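Local coordinates for protein member of s1p family of ribosomal proteins (Pyrococcus furiosus, PDB 5YH1) that binds manganese in its DHH-family domain and probably acts as an exonuclease on nucleic acids, at residues A[21-29]-A[204-215]; A[358-366]-A[377-387]. All coordinates share one frame; numbering follows the deposited sequence.

Contact 1: A[21-29]-A[204-215]; sequences QPSDVGFLV and TEVARYINPEVE
The carbonyl oxygen of G26 is gripped by two neighbouring residues of one helix: R208 NH1 reaches it at 3.0 Å in an almost straight bond (174°), and Y209 OH adds a weak one. R208 also gives NH2 to V25 O at 2.8 Å. Both carbonyls lie at the edge of the guanidinium, in its plane, although each is met from above its own carbonyl plane. Along the NE/NH2 side, E215 OE1 takes both nitrogens; E205 OE1 forms a salt bridge to NH1 whose hydrogen bond is weak. Arginine suits this place because one flat group can serve two carbonyls and two carboxylates.

E205, its chain bent at chi2 (-69°), accepts L28 N on OE2 at 3.1 Å, and Y239 holds the same oxygen. V25 CG2 sits over the centre of the Y209 ring, 3.7 Å from its centroid, a CH-pi contact suited to a branched residue. G26 has positive phi (64°), which favours glycine; D24 OD1 accepts G26 N in an Asx turn and also pairs with K38. The chemistry implies that a loop without regular structure is fixed to helix 199-210 chiefly through its backbone, the two carboxylates probably positioning the R208 guanidinium and balancing its charge.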
loop_
_atom_site.group_PDB
_atom_site.type_symbol
_atom_site.label_atom_id
_atom_site.label_comp_id
_atom_site.label_asym_id
_atom_site.label_seq_id
_atom_site.Cartn_x
_atom_site.Cartn_y
_atom_site.Cartn_z
ATOM N N GLN A 21 3.585 -32.836 25.290
ATOM C CA GLN A 21 4.613 -33.763 24.812
ATOM C C GLN A 21 4.111 -34.449 23.561
ATOM O O GLN A 21 3.050 -35.050 23.588
ATOM C CB GLN A 21 4.920 -34.846 25.851
ATOM C CG GLN A 21 5.721 -34.369 27.046
ATOM C CD GLN A 21 7.106 -33.891 26.672
ATOM O OE1 GLN A 21 7.697 -34.355 25.695
ATOM N NE2 GLN A 21 7.633 -32.956 27.447
ATOM N N PRO A 22 4.858 -34.345 22.458
ATOM C CA PRO A 22 4.450 -35.074 21.256
ATOM C C PRO A 22 4.862 -36.552 21.306
ATOM O O PRO A 22 5.846 -36.895 21.961
ATOM C CB PRO A 22 5.217 -34.356 20.149
ATOM C CG PRO A 22 6.468 -33.902 20.822
ATOM C CD PRO A 22 6.098 -33.579 22.247
ATOM N N SER A 23 4.109 -37.402 20.613
ATOM C CA SER A 23 4.509 -38.787 20.393
ATOM C C SER A 23 5.675 -38.836 19.422
ATOM O O SER A 23 5.825 -37.963 18.565
ATOM C CB SER A 23 3.365 -39.587 19.782
ATOM O OG SER A 23 2.196 -39.447 20.547
ATOM N N ASP A 24 6.490 -39.874 19.544
ATOM C CA ASP A 24 7.542 -40.114 18.575
ATOM C C ASP A 24 6.929 -40.841 17.384
ATOM O O ASP A 24 6.844 -42.061 17.383
ATOM C CB ASP A 24 8.674 -40.931 19.194
ATOM C CG ASP A 24 9.832 -41.117 18.248
ATOM O OD1 ASP A 24 9.673 -40.844 17.032
ATOM O OD2 ASP A 24 10.906 -41.536 18.716
ATOM N N VAL A 25 6.497 -40.078 16.379
ATOM C CA VAL A 25 5.865 -40.639 15.178
ATOM C C VAL A 25 6.852 -40.904 14.036
ATOM O O VAL A 25 6.445 -41.200 12.918
ATOM C CB VAL A 25 4.734 -39.723 14.657
ATOM C CG1 VAL A 25 3.616 -39.647 15.679
ATOM C CG2 VAL A 25 5.253 -38.327 14.329
ATOM N N GLY A 26 8.143 -40.792 14.307
ATOM C CA GLY A 26 9.145 -41.007 13.277
ATOM C C GLY A 26 9.036 -39.980 12.161
ATOM O O GLY A 26 8.632 -38.833 12.399
ATOM N N PHE A 27 9.411 -40.404 10.948
ATOM C CA PHE A 27 9.413 -39.554 9.762
ATOM C C PHE A 27 8.823 -40.273 8.552
ATOM O O PHE A 27 8.679 -41.491 8.558
ATOM C CB PHE A 27 10.832 -39.114 9.451
ATOM C CG PHE A 27 11.478 -38.353 10.563
ATOM C CD1 PHE A 27 10.988 -37.115 10.943
ATOM C CD2 PHE A 27 12.575 -38.876 11.233
ATOM C CE1 PHE A 27 11.584 -36.399 11.969
ATOM C CE2 PHE A 27 13.170 -38.175 12.259
ATOM C CZ PHE A 27 12.677 -36.929 12.631
ATOM N N LEU A 28 8.484 -39.511 7.514
ATOM C CA LEU A 28 7.868 -40.064 6.302
ATOM C C LEU A 28 8.876 -40.731 5.374
ATOM O O LEU A 28 8.493 -41.485 4.486
ATOM C CB LEU A 28 7.138 -38.966 5.530
ATOM C CG LEU A 28 5.887 -38.412 6.195
ATOM C CD1 LEU A 28 5.453 -37.125 5.500
ATOM C CD2 LEU A 28 4.770 -39.441 6.169
ATOM N N VAL A 29 10.152 -40.432 5.590
ATOM C CA VAL A 29 11.244 -40.888 4.744
ATOM C C VAL A 29 12.422 -41.273 5.636
ATOM O O VAL A 29 12.440 -40.902 6.814
ATOM C CB VAL A 29 11.715 -39.761 3.802
ATOM C CG1 VAL A 29 10.569 -39.284 2.920
ATOM C CG2 VAL A 29 12.289 -38.592 4.596
ATOM N N THR A 204 6.421 -30.093 7.362
ATOM C CA THR A 204 5.485 -31.216 7.298
ATOM C C THR A 204 5.797 -32.227 8.402
ATOM O O THR A 204 4.884 -32.698 9.077
ATOM C CB THR A 204 5.497 -31.895 5.913
ATOM O OG1 THR A 204 5.026 -30.973 4.923
ATOM C CG2 THR A 204 4.612 -33.124 5.901
ATOM N N GLU A 205 7.076 -32.522 8.631
ATOM C CA GLU A 205 7.439 -33.455 9.714
ATOM C C GLU A 205 7.074 -32.852 11.077
ATOM O O GLU A 205 6.439 -33.520 11.900
ATOM C CB GLU A 205 8.911 -33.853 9.666
ATOM C CG GLU A 205 9.354 -34.530 8.367
ATOM C CD GLU A 205 8.787 -35.938 8.139
ATOM O OE1 GLU A 205 8.055 -36.478 8.994
ATOM O OE2 GLU A 205 9.080 -36.527 7.078
ATOM N N VAL A 206 7.404 -31.578 11.304
ATOM C CA VAL A 206 6.981 -30.925 12.550
ATOM C C VAL A 206 5.472 -31.025 12.706
ATOM O O VAL A 206 4.973 -31.358 13.795
ATOM C CB VAL A 206 7.424 -29.452 12.660
ATOM C CG1 VAL A 206 6.801 -28.801 13.890
ATOM C CG2 VAL A 206 8.937 -29.347 12.740
ATOM N N ALA A 207 4.743 -30.762 11.623
ATOM C CA ALA A 207 3.281 -30.823 11.666
ATOM C C ALA A 207 2.761 -32.195 12.104
ATOM O O ALA A 207 1.766 -32.285 12.818
ATOM C CB ALA A 207 2.685 -30.446 10.319
ATOM N N ARG A 208 3.428 -33.256 11.664
ATOM C CA ARG A 208 3.052 -34.618 12.053
ATOM C C ARG A 208 3.232 -34.837 13.562
ATOM O O ARG A 208 2.413 -35.506 14.191
ATOM C CB ARG A 208 3.854 -35.659 11.255
ATOM C CG ARG A 208 3.497 -35.712 9.774
ATOM C CD ARG A 208 4.393 -36.661 8.984
ATOM N NE ARG A 208 4.396 -37.994 9.591
ATOM C CZ ARG A 208 5.346 -38.475 10.397
ATOM N NH1 ARG A 208 6.442 -37.785 10.684
ATOM N NH2 ARG A 208 5.197 -39.679 10.915
ATOM N N TYR A 209 4.288 -34.268 14.141
ATOM C CA TYR A 209 4.469 -34.315 15.591
ATOM C C TYR A 209 3.446 -33.456 16.338
ATOM O O TYR A 209 3.001 -33.822 17.425
ATOM C CB TYR A 209 5.887 -33.913 15.983
ATOM C CG TYR A 209 6.908 -34.991 15.701
ATOM C CD1 TYR A 209 7.401 -35.182 14.420
ATOM C CD2 TYR A 209 7.379 -35.825 16.711
ATOM C CE1 TYR A 209 8.341 -36.154 14.144
ATOM C CE2 TYR A 209 8.322 -36.805 16.442
ATOM C CZ TYR A 209 8.791 -36.970 15.149
ATOM O OH TYR A 209 9.723 -37.939 14.851
ATOM N N ILE A 210 3.062 -32.319 15.757
ATOM C CA ILE A 210 2.040 -31.479 16.367
ATOM C C ILE A 210 0.715 -32.220 16.402
ATOM O O ILE A 210 0.042 -32.225 17.429
ATOM C CB ILE A 210 1.869 -30.133 15.620
ATOM C CG1 ILE A 210 3.097 -29.254 15.843
ATOM C CG2 ILE A 210 0.620 -29.402 16.096
ATOM C CD1 ILE A 210 3.248 -28.141 14.833
ATOM N N ASN A 211 0.340 -32.831 15.279
ATOM C CA ASN A 211 -0.960 -33.477 15.155
ATOM C C ASN A 211 -0.902 -34.690 14.215
ATOM O O ASN A 211 -1.174 -34.572 13.021
ATOM C CB ASN A 211 -2.006 -32.463 14.669
ATOM C CG ASN A 211 -3.415 -33.014 14.701
ATOM O OD1 ASN A 211 -3.634 -34.170 15.052
ATOM N ND2 ASN A 211 -4.378 -32.190 14.333
ATOM N N PRO A 212 -0.563 -35.873 14.759
ATOM C CA PRO A 212 -0.430 -37.062 13.904
ATOM C C PRO A 212 -1.643 -37.384 13.022
ATOM O O PRO A 212 -1.475 -37.999 11.983
ATOM C CB PRO A 212 -0.151 -38.187 14.914
ATOM C CG PRO A 212 0.521 -37.498 16.054
ATOM C CD PRO A 212 -0.158 -36.152 16.150
ATOM N N GLU A 213 -2.840 -36.948 13.405
ATOM C CA GLU A 213 -4.041 -37.221 12.614
ATOM C C GLU A 213 -4.069 -36.600 11.218
ATOM O O GLU A 213 -4.835 -37.057 10.376
ATOM C CB GLU A 213 -5.314 -36.789 13.358
ATOM C CG GLU A 213 -5.992 -37.894 14.150
ATOM C CD GLU A 213 -5.587 -37.910 15.614
ATOM O OE1 GLU A 213 -6.443 -37.556 16.459
ATOM O OE2 GLU A 213 -4.422 -38.267 15.919
ATOM N N VAL A 214 -3.275 -35.561 10.957
ATOM C CA VAL A 214 -3.323 -34.908 9.638
ATOM C C VAL A 214 -2.314 -35.482 8.641
ATOM O O VAL A 214 -2.225 -35.005 7.510
ATOM C CB VAL A 214 -3.172 -33.365 9.731
ATOM C CG1 VAL A 214 -4.236 -32.791 10.654
ATOM C CG2 VAL A 214 -1.776 -32.952 10.177
ATOM N N GLU A 215 -1.573 -36.511 9.059
ATOM C CA GLU A 215 -0.524 -37.116 8.237
ATOM C C GLU A 215 -0.969 -37.425 6.808
ATOM O O GLU A 215 -0.298 -37.041 5.845
ATOM C CB GLU A 215 0.027 -38.394 8.903
ATOM C CG GLU A 215 0.990 -39.165 8.010
ATOM C CD GLU A 215 1.716 -40.298 8.712
ATOM O OE1 GLU A 215 2.644 -40.046 9.503
ATOM O OE2 GLU A 215 1.387 -41.456 8.432
HETATM O O HOH W 1 2.086 -36.024 19.026
#

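Contact 2: A[358-366]-A[377-387]; sequences YGEDSPILT and RASDGMAKYNF
The F387 ring carries L365 CD1 over one face, a CH-pi contact 4.1 Å from its centroid, with the two side chains crossing at about a right angle. L365 gets there with CG anti to its backbone nitrogen (chi1 -169°), and the same methyl also meets A378 CB. The Y385 ring has G381 O at its edge, in plane, and takes P363 CB obliquely against CE1 at 3.5 Å. Selenomethionine M382, bent at chi2 and chi3, fills in between, with SE against P363 CB and CE near L365 CB.

S379 supplies the polar link between the segments. Its OG donates to S362 O at 2.7 Å, in the carbonyl plane, and accepts I364 N at 2.8 Å, so a small hydroxyl set between backbone N and carbonyl carbon (chi1 65°) takes on two backbone groups as the strand pairing ends. G381 lies where a side chain would clash with D361 O and S362 O.

E360, bent at chi2, brings OE2 to D380 N at 2.9 Å, nearly straight at 172° and on its anti lone pair, while OE1 is held by K355. An alanine here would remove the carboxylate and would probably leave D380 N without its acceptor and K355 without its charge partner. D380 OD2 stands close to OE2, a like-charge approach that K355 probably eases. K384 NZ donates to D361 O at 2.8 Å, tying the turn 359-362 to segment 377-387.

The antiparallel pairs T366-R377, hydrogen-bonded, and L365-A378, non-hydrogen-bonded, belong to the hairpin of strands 364-369 and 373-378. Helix 343-358 packs against I364 and R377, helix 423-435 against L365, and strand 325-330 flanks strand 364-369 on the side away from the hairpin partner.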
loop_
_atom_site.group_PDB
_atom_site.type_symbol
_atom_site.label_atom_id
_atom_site.label_comp_id
_atom_site.label_asym_id
_atom_site.label_seq_id
_atom_site.Cartn_x
_atom_site.Cartn_y
_atom_site.Cartn_z
ATOM N N TYR A 358 22.374 -25.675 -23.139
ATOM C CA TYR A 358 23.786 -26.052 -23.000
ATOM C C TYR A 358 24.067 -27.075 -21.904
ATOM O O TYR A 358 25.172 -27.584 -21.821
ATOM C CB TYR A 358 24.633 -24.801 -22.751
ATOM C CG TYR A 358 24.541 -23.788 -23.858
ATOM C CD1 TYR A 358 25.221 -23.978 -25.045
ATOM C CD2 TYR A 358 23.762 -22.640 -23.723
ATOM C CE1 TYR A 358 25.140 -23.056 -26.077
ATOM C CE2 TYR A 358 23.674 -21.713 -24.743
ATOM C CZ TYR A 358 24.368 -21.927 -25.917
ATOM O OH TYR A 358 24.294 -21.004 -26.936
ATOM N N GLY A 359 23.084 -27.354 -21.051
ATOM C CA GLY A 359 23.241 -28.316 -19.960
ATOM C C GLY A 359 23.521 -27.665 -18.617
ATOM O O GLY A 359 24.317 -26.710 -18.528
ATOM N N GLU A 360 22.874 -28.196 -17.579
ATOM C CA GLU A 360 23.079 -27.778 -16.181
ATOM C C GLU A 360 24.529 -27.924 -15.729
ATOM O O GLU A 360 25.006 -27.146 -14.900
ATOM C CB GLU A 360 22.169 -28.601 -15.252
ATOM C CG GLU A 360 22.432 -28.492 -13.744
ATOM C CD GLU A 360 21.766 -27.288 -13.080
ATOM O OE1 GLU A 360 20.514 -27.254 -13.054
ATOM O OE2 GLU A 360 22.489 -26.395 -12.558
ATOM N N ASP A 361 25.233 -28.922 -16.257
ATOM C CA ASP A 361 26.599 -29.174 -15.820
ATOM C C ASP A 361 27.612 -28.342 -16.577
ATOM O O ASP A 361 28.768 -28.292 -16.184
ATOM C CB ASP A 361 26.939 -30.669 -15.912
ATOM C CG ASP A 361 26.073 -31.512 -14.992
ATOM O OD1 ASP A 361 25.851 -31.099 -13.835
ATOM O OD2 ASP A 361 25.600 -32.577 -15.426
ATOM N N SER A 362 27.196 -27.679 -17.655
ATOM C CA SER A 362 28.061 -26.684 -18.280
ATOM C C SER A 362 28.150 -25.473 -17.324
ATOM O O SER A 362 27.213 -25.221 -16.581
ATOM C CB SER A 362 27.542 -26.283 -19.665
ATOM O OG SER A 362 26.522 -25.300 -19.583
ATOM N N PRO A 363 29.294 -24.775 -17.300
ATOM C CA PRO A 363 29.463 -23.618 -16.404
ATOM C C PRO A 363 28.731 -22.380 -16.923
ATOM O O PRO A 363 29.206 -21.722 -17.861
ATOM C CB PRO A 363 30.978 -23.396 -16.402
ATOM C CG PRO A 363 31.420 -23.898 -17.741
ATOM C CD PRO A 363 30.522 -25.058 -18.064
ATOM N N ILE A 364 27.574 -22.088 -16.331
ATOM C CA ILE A 364 26.737 -20.963 -16.779
ATOM C C ILE A 364 26.495 -19.986 -15.644
ATOM O O ILE A 364 26.047 -20.378 -14.566
ATOM C CB ILE A 364 25.360 -21.418 -17.308
ATOM C CG1 ILE A 364 25.521 -22.447 -18.435
ATOM C CG2 ILE A 364 24.574 -20.216 -17.820
ATOM C CD1 ILE A 364 24.222 -23.110 -18.848
ATOM N N LEU A 365 26.782 -18.718 -15.912
ATOM C CA LEU A 365 26.557 -17.632 -14.963
ATOM C C LEU A 365 25.688 -16.569 -15.602
ATOM O O LEU A 365 26.078 -15.955 -16.590
ATOM C CB LEU A 365 27.886 -17.016 -14.531
ATOM C CG LEU A 365 27.814 -16.043 -13.349
ATOM C CD1 LEU A 365 27.381 -16.734 -12.066
ATOM C CD2 LEU A 365 29.179 -15.408 -13.146
ATOM N N THR A 366 24.507 -16.360 -15.028
ATOM C CA THR A 366 23.551 -15.394 -15.542
ATOM C C THR A 366 23.450 -14.217 -14.588
ATOM O O THR A 366 23.149 -14.382 -13.409
ATOM C CB THR A 366 22.170 -16.033 -15.757
ATOM O OG1 THR A 366 22.263 -17.044 -16.775
ATOM C CG2 THR A 366 21.140 -14.987 -16.198
ATOM N N ARG A 377 22.756 -15.955 -10.997
ATOM C CA ARG A 377 22.464 -17.389 -10.979
ATOM C C ARG A 377 23.593 -18.165 -11.624
ATOM O O ARG A 377 24.046 -17.825 -12.710
ATOM C CB ARG A 377 21.140 -17.666 -11.673
ATOM C CG ARG A 377 19.967 -17.296 -10.793
ATOM C CD ARG A 377 18.679 -17.185 -11.565
ATOM N NE ARG A 377 17.567 -17.705 -10.776
ATOM C CZ ARG A 377 16.737 -16.985 -10.027
ATOM N NH1 ARG A 377 16.861 -15.672 -9.928
ATOM N NH2 ARG A 377 15.756 -17.590 -9.371
ATOM N N ALA A 378 24.057 -19.189 -10.915
ATOM C CA ALA A 378 25.168 -20.034 -11.331
ATOM C C ALA A 378 24.682 -21.471 -11.461
ATOM O O ALA A 378 24.085 -22.004 -10.538
ATOM C CB ALA A 378 26.279 -19.960 -10.302
ATOM N N SER A 379 24.914 -22.092 -12.612
ATOM C CA SER A 379 24.623 -23.522 -12.772
ATOM C C SER A 379 25.566 -24.379 -11.922
ATOM O O SER A 379 26.620 -23.912 -11.470
ATOM C CB SER A 379 24.777 -23.928 -14.231
ATOM O OG SER A 379 26.128 -23.795 -14.622
ATOM N N ASP A 380 25.184 -25.637 -11.718
ATOM C CA ASP A 380 26.017 -26.601 -10.984
ATOM C C ASP A 380 27.423 -26.673 -11.548
ATOM O O ASP A 380 28.380 -26.797 -10.799
ATOM C CB ASP A 380 25.384 -27.985 -11.011
ATOM C CG ASP A 380 24.112 -28.046 -10.207
ATOM O OD1 ASP A 380 23.904 -27.166 -9.344
ATOM O OD2 ASP A 380 23.313 -28.968 -10.437
ATOM N N GLY A 381 27.537 -26.557 -12.866
ATOM C CA GLY A 381 28.832 -26.501 -13.542
ATOM C C GLY A 381 29.808 -25.458 -13.021
ATOM O O GLY A 381 31.026 -25.628 -13.155
HETATM N N MSE A 382 29.290 -24.378 -12.433
HETATM C CA MSE A 382 30.149 -23.319 -11.881
HETATM C C MSE A 382 30.918 -23.800 -10.661
HETATM O O MSE A 382 31.955 -23.237 -10.312
HETATM C CB MSE A 382 29.316 -22.085 -11.519
HETATM C CG MSE A 382 28.569 -21.468 -12.700
HETATM SE SE MSE A 382 29.852 -20.637 -13.920
HETATM C CE MSE A 382 30.734 -19.394 -12.654
ATOM N N ALA A 383 30.432 -24.843 -9.994
ATOM C CA ALA A 383 31.176 -25.436 -8.875
ATOM C C ALA A 383 32.602 -25.861 -9.287
ATOM O O ALA A 383 33.525 -25.761 -8.495
ATOM C CB ALA A 383 30.415 -26.618 -8.295
ATOM N N LYS A 384 32.772 -26.292 -10.537
ATOM C CA LYS A 384 34.082 -26.680 -11.075
ATOM C C LYS A 384 35.097 -25.534 -11.095
ATOM O O LYS A 384 36.290 -25.760 -11.304
ATOM C CB LYS A 384 33.928 -27.250 -12.496
ATOM C CG LYS A 384 33.090 -28.527 -12.552
ATOM C CD LYS A 384 33.059 -29.139 -13.949
ATOM C CE LYS A 384 31.899 -28.649 -14.823
ATOM N NZ LYS A 384 30.978 -29.754 -15.238
ATOM N N TYR A 385 34.618 -24.308 -10.903
ATOM C CA TYR A 385 35.474 -23.136 -10.892
ATOM C C TYR A 385 35.529 -22.482 -9.509
ATOM O O TYR A 385 36.076 -21.390 -9.366
ATOM C CB TYR A 385 34.965 -22.130 -11.918
ATOM C CG TYR A 385 35.092 -22.588 -13.343
ATOM C CD1 TYR A 385 34.127 -23.418 -13.923
ATOM C CD2 TYR A 385 36.169 -22.195 -14.121
ATOM C CE1 TYR A 385 34.236 -23.834 -15.241
ATOM C CE2 TYR A 385 36.281 -22.603 -15.439
ATOM C CZ TYR A 385 35.312 -23.423 -15.991
ATOM O OH TYR A 385 35.426 -23.841 -17.288
ATOM N N ASN A 386 34.965 -23.150 -8.504
ATOM C CA ASN A 386 34.867 -22.607 -7.144
ATOM C C ASN A 386 34.219 -21.220 -7.085
ATOM O O ASN A 386 34.680 -20.322 -6.379
ATOM C CB ASN A 386 36.240 -22.618 -6.455
ATOM C CG ASN A 386 36.667 -24.017 -6.063
ATOM O OD1 ASN A 386 36.215 -24.548 -5.046
ATOM N ND2 ASN A 386 37.514 -24.637 -6.882
ATOM N N PHE A 387 33.143 -21.054 -7.845
ATOM C CA PHE A 387 32.388 -19.821 -7.813
ATOM C C PHE A 387 31.721 -19.685 -6.449
ATOM O O PHE A 387 31.045 -20.595 -5.995
ATOM C CB PHE A 387 31.329 -19.806 -8.913
ATOM C CG PHE A 387 30.418 -18.624 -8.840
ATOM C CD1 PHE A 387 30.803 -17.410 -9.379
ATOM C CD2 PHE A 387 29.196 -18.710 -8.190
ATOM C CE1 PHE A 387 29.970 -16.299 -9.298
ATOM C CE2 PHE A 387 28.362 -17.605 -8.106
ATOM C CZ PHE A 387 28.754 -16.401 -8.657
#

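Overall arrangement
Contact 1 and contact 2 lie in different parts of the chain, their centres 38 Å apart and their nearest atoms about 21 Å apart, and contact 1 closes before contact 2 opens. Contact 1 ties the loop after helix 2-20 to a helix of the DHH-family region; contact 2 belongs to the mixed sheet near the C-terminus. The manganese site of D67, D137, H163 and D229 relates them: the side chains of T204 in contact 1 and R377 in contact 2 each lie about 12 Å from the metal. T204 is about 8 Å from D67, and R377 about 9 Å from D229, side chain to side chain, so both contacts approach the site without supplying its ligands.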